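Local coordinates for protein mandelate racemase/muconate lactonizing enzyme/Enolase superfamily (Rhodobacter sphaeroides, PDB 2HZG) that belongs to the enolase superfamily, pairing an N-terminal capping domain with a barrel domain that holds a sodium ion, at residues 58-61 with 62-66; 368-371 with 372-376. One frame throughout, in Å; residues are numbered along the deposited sequence.

Overall arrangement
Along the chain the two contacts come in series: contact 1 (58-61 with 62-66) is a turn in the long loop between helices 48-56 and 79-92, within the N-terminal family region, whereas contact 2 (368-371 with 372-376) is the short helix 368-374 and its exit, after the last strand of the parallel barrel sheet. The centres of contacts 1 and 2 are about 31 Å apart and the nearest atoms of contacts 1 and 2 about 19 Å apart. Contact 2 nevertheless returns the chain to the N-terminal domain, since residues 374-376 pack and bond against strand 5-14. Contact 1 faces the second subunit broadly, reaching its Asp20 and Asp27; contact 2 meets that subunit through Val376.

Contact 1 of 2, residues 58-61 with 62-66; sequences PKSH and GVCRP
His61 and Cys64 close a type I beta turn in the loop between helices 48-56 and 79-92 of the enolase-type N-terminal domain. Cys64 N donates to His61 O at 3.1 Å, the donor lying well above the carbonyl plane, and Ser60 N gives Cys64 O a straighter bond (2.9 Å, 173°). Packing is tight on the imidazole side. With His61 CG between its own backbone N and carbonyl carbon (chi1 57°), the ring folds back over the turn, and Cys64 CB sits over one face in a CH-pi contact, 3.7 Å from the centroid. Val63 CG2 meets the ring at its edge, near NE2, which is itself hydrogen-bonded to Asp95. Cys64 SG turns to Ser60 CB, 3.7 Å away, while Ser60 OG bonds Asp27 of the second subunit.

The Lys59 flank is looser. Lys59 CB rests against Pro66 CD at 3.8 Å, but the remainder of the lysine side chain leads off to a salt bridge with Asp20 of the second subunit. Arg65 doubles back toward the turn: its NE grips Gly62 O at 2.9 Å, with that oxygen only 2° out of the guanidinium plane.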
# COMPACT_ATOMS: atom_id res chain seq x y z
N PRO A 58 3.03 10.11 16.08
CA PRO A 58 3.28 9.31 17.29
C PRO A 58 3.29 7.83 16.91
O PRO A 58 2.54 7.41 16.02
CB PRO A 58 2.06 9.63 18.17
CG PRO A 58 1.60 10.98 17.73
CD PRO A 58 1.83 10.96 16.23
N LYS A 59 4.15 7.03 17.53
CA LYS A 59 4.13 5.61 17.18
C LYS A 59 2.82 4.96 17.64
O LYS A 59 2.16 5.44 18.59
CB LYS A 59 5.36 4.89 17.74
CG LYS A 59 5.29 4.56 19.22
CD LYS A 59 6.51 3.76 19.68
CE LYS A 59 6.65 3.92 21.19
NZ LYS A 59 8.07 3.85 21.64
N SER A 60 2.43 3.89 16.96
CA SER A 60 1.26 3.11 17.36
C SER A 60 1.69 1.92 18.20
O SER A 60 0.98 1.49 19.11
CB SER A 60 0.46 2.65 16.13
OG SER A 60 -0.25 3.75 15.60
N HIS A 61 2.86 1.41 17.87
CA HIS A 61 3.49 0.27 18.53
C HIS A 61 4.84 0.04 17.85
O HIS A 61 5.24 0.85 17.02
CB HIS A 61 2.58 -0.98 18.49
CG HIS A 61 2.20 -1.41 17.11
ND1 HIS A 61 1.03 -1.01 16.50
CD2 HIS A 61 2.81 -2.24 16.23
CE1 HIS A 61 0.94 -1.56 15.30
NE2 HIS A 61 2.00 -2.32 15.12
N GLY A 62 5.53 -1.04 18.22
CA GLY A 62 6.91 -1.30 17.78
C GLY A 62 7.15 -1.45 16.29
O GLY A 62 8.26 -1.16 15.81
N VAL A 63 6.15 -1.92 15.54
CA VAL A 63 6.30 -2.00 14.07
C VAL A 63 5.35 -1.05 13.33
O VAL A 63 5.04 -1.22 12.14
CB VAL A 63 6.28 -3.47 13.52
CG1 VAL A 63 7.47 -4.29 14.13
CG2 VAL A 63 4.94 -4.16 13.76
N CYS A 64 4.92 -0.02 14.07
CA CYS A 64 4.23 1.11 13.48
C CYS A 64 4.79 2.43 14.07
O CYS A 64 4.10 3.19 14.74
CB CYS A 64 2.71 0.97 13.66
SG CYS A 64 1.72 2.11 12.69
N ARG A 65 6.08 2.65 13.84
CA ARG A 65 6.74 3.87 14.28
C ARG A 65 6.77 4.89 13.16
O ARG A 65 6.70 4.51 11.99
CB ARG A 65 8.19 3.54 14.68
CG ARG A 65 8.26 2.55 15.79
CD ARG A 65 9.65 2.43 16.35
NE ARG A 65 9.90 1.03 16.64
CZ ARG A 65 10.91 0.58 17.38
NH1 ARG A 65 11.78 1.43 17.92
NH2 ARG A 65 11.04 -0.74 17.58
N PRO A 66 6.91 6.18 13.51
CA PRO A 66 7.13 7.19 12.47
C PRO A 66 8.41 6.87 11.71
O PRO A 66 9.37 6.36 12.30
CB PRO A 66 7.30 8.49 13.27
CG PRO A 66 7.78 8.01 14.67
CD PRO A 66 6.93 6.77 14.86

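Contact 2 of 2, residues 368-371 with 372-376; sequences ASAL and RRYLV
Three successive i to i+4 backbone hydrogen bonds join residues 368-371 to 372-376: Arg372 N to Ala368 O (3.1 Å), Arg373 N to Ser369 O (3.1 Å) and Tyr374 N to Ala370 O (3.0 Å). The side chain of Tyr374 returns to the same carbonyl that its N-H engages. CG stands beside the backbone N (chi1 -59°), which swings the ring back along the helix and brings CD2 to 3.3 Å from Ala370 O, an oxygen lying at the ring edge near its plane. Tyr374 CD2 also meets the methyl of Ala370, CB to CD2 4.3 Å. Over one face of the ring, centred on it, lies Arg373 CG, 3.8 Å above the plane; from there the arginine runs extended to NE, and its end leads away from residues 368-371.

These bonds build the short helix 368-374, which comes after the barrel strand 327-331 and whose exit runs back to strand 5-14. Ala370 and Tyr374 look onto helix 336-340, where Tyr374 OH is hydrogen-bonded to Asp340. The backbone of Leu375 is extended (psi 133°), yet its CB makes a tight, probably strained approach to Leu371 O, at 3.0 Å. The Leu375 side chain packs on Phe11 and Leu13 of strand 5-14, and both Leu371 and Leu375 touch Leu393 near the C-terminus. Arg372 lies on the exposed side of the helix, and its NH1 forms a salt bridge with Glu394, while its CB stays against the backbone of residues 369-371, 3.8 Å from Ser369 O.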
# COMPACT_ATOMS: atom_id res chain seq x y z
N ALA A 368 16.57 26.74 -4.35
CA ALA A 368 15.95 27.39 -3.19
C ALA A 368 14.85 28.38 -3.60
O ALA A 368 13.91 28.59 -2.84
CB ALA A 368 17.00 28.10 -2.35
N SER A 369 14.97 28.99 -4.78
CA SER A 369 13.86 29.80 -5.33
C SER A 369 12.52 29.03 -5.49
O SER A 369 11.46 29.62 -5.32
CB SER A 369 14.24 30.41 -6.69
OG SER A 369 14.53 29.42 -7.64
N ALA A 370 12.57 27.75 -5.82
CA ALA A 370 11.36 26.93 -5.90
C ALA A 370 10.78 26.71 -4.53
O ALA A 370 9.57 26.86 -4.32
CB ALA A 370 11.62 25.58 -6.61
N LEU A 371 11.63 26.36 -3.57
CA LEU A 371 11.19 26.23 -2.18
C LEU A 371 10.41 27.48 -1.72
O LEU A 371 9.35 27.36 -1.11
CB LEU A 371 12.36 25.92 -1.24
CG LEU A 371 13.26 24.74 -1.62
CD1 LEU A 371 14.49 24.72 -0.73
CD2 LEU A 371 12.51 23.40 -1.55
N ARG A 372 10.90 28.67 -2.07
CA ARG A 372 10.24 29.91 -1.65
C ARG A 372 8.89 30.15 -2.36
O ARG A 372 7.88 30.48 -1.73
CB ARG A 372 11.17 31.11 -1.82
CG ARG A 372 10.55 32.43 -1.39
CD ARG A 372 11.57 33.57 -1.34
NE ARG A 372 12.60 33.34 -0.32
CZ ARG A 372 12.44 33.53 0.99
NH1 ARG A 372 13.45 33.29 1.82
NH2 ARG A 372 11.27 33.96 1.49
N ARG A 373 8.88 29.97 -3.67
CA ARG A 373 7.69 30.25 -4.45
C ARG A 373 6.50 29.32 -4.14
O ARG A 373 5.34 29.76 -4.09
CB ARG A 373 8.04 30.13 -5.93
CG ARG A 373 6.95 30.55 -6.85
CD ARG A 373 7.57 30.79 -8.19
NE ARG A 373 6.70 31.59 -9.04
CZ ARG A 373 6.81 32.90 -9.22
NH1 ARG A 373 7.76 33.60 -8.63
NH2 ARG A 373 5.95 33.50 -10.03
N TYR A 374 6.80 28.04 -3.95
CA TYR A 374 5.75 27.03 -3.92
C TYR A 374 5.49 26.40 -2.55
O TYR A 374 4.66 25.49 -2.45
CB TYR A 374 6.09 25.94 -4.91
CG TYR A 374 6.23 26.42 -6.34
CD1 TYR A 374 5.10 26.64 -7.15
CD2 TYR A 374 7.49 26.60 -6.91
CE1 TYR A 374 5.22 27.05 -8.47
CE2 TYR A 374 7.63 27.01 -8.24
CZ TYR A 374 6.49 27.23 -9.00
OH TYR A 374 6.64 27.63 -10.31
N LEU A 375 6.19 26.87 -1.52
CA LEU A 375 6.10 26.26 -0.19
C LEU A 375 4.68 26.33 0.35
O LEU A 375 4.05 27.38 0.30
CB LEU A 375 7.05 26.94 0.80
CG LEU A 375 7.48 26.13 2.04
CD1 LEU A 375 7.93 24.68 1.75
CD2 LEU A 375 8.58 26.88 2.82
N VAL A 376 4.21 25.20 0.86
CA VAL A 376 2.91 25.12 1.52
C VAL A 376 3.15 25.17 3.02
O VAL A 376 3.89 24.33 3.57
CB VAL A 376 2.16 23.82 1.12
CG1 VAL A 376 0.85 23.70 1.87
CG2 VAL A 376 1.93 23.77 -0.42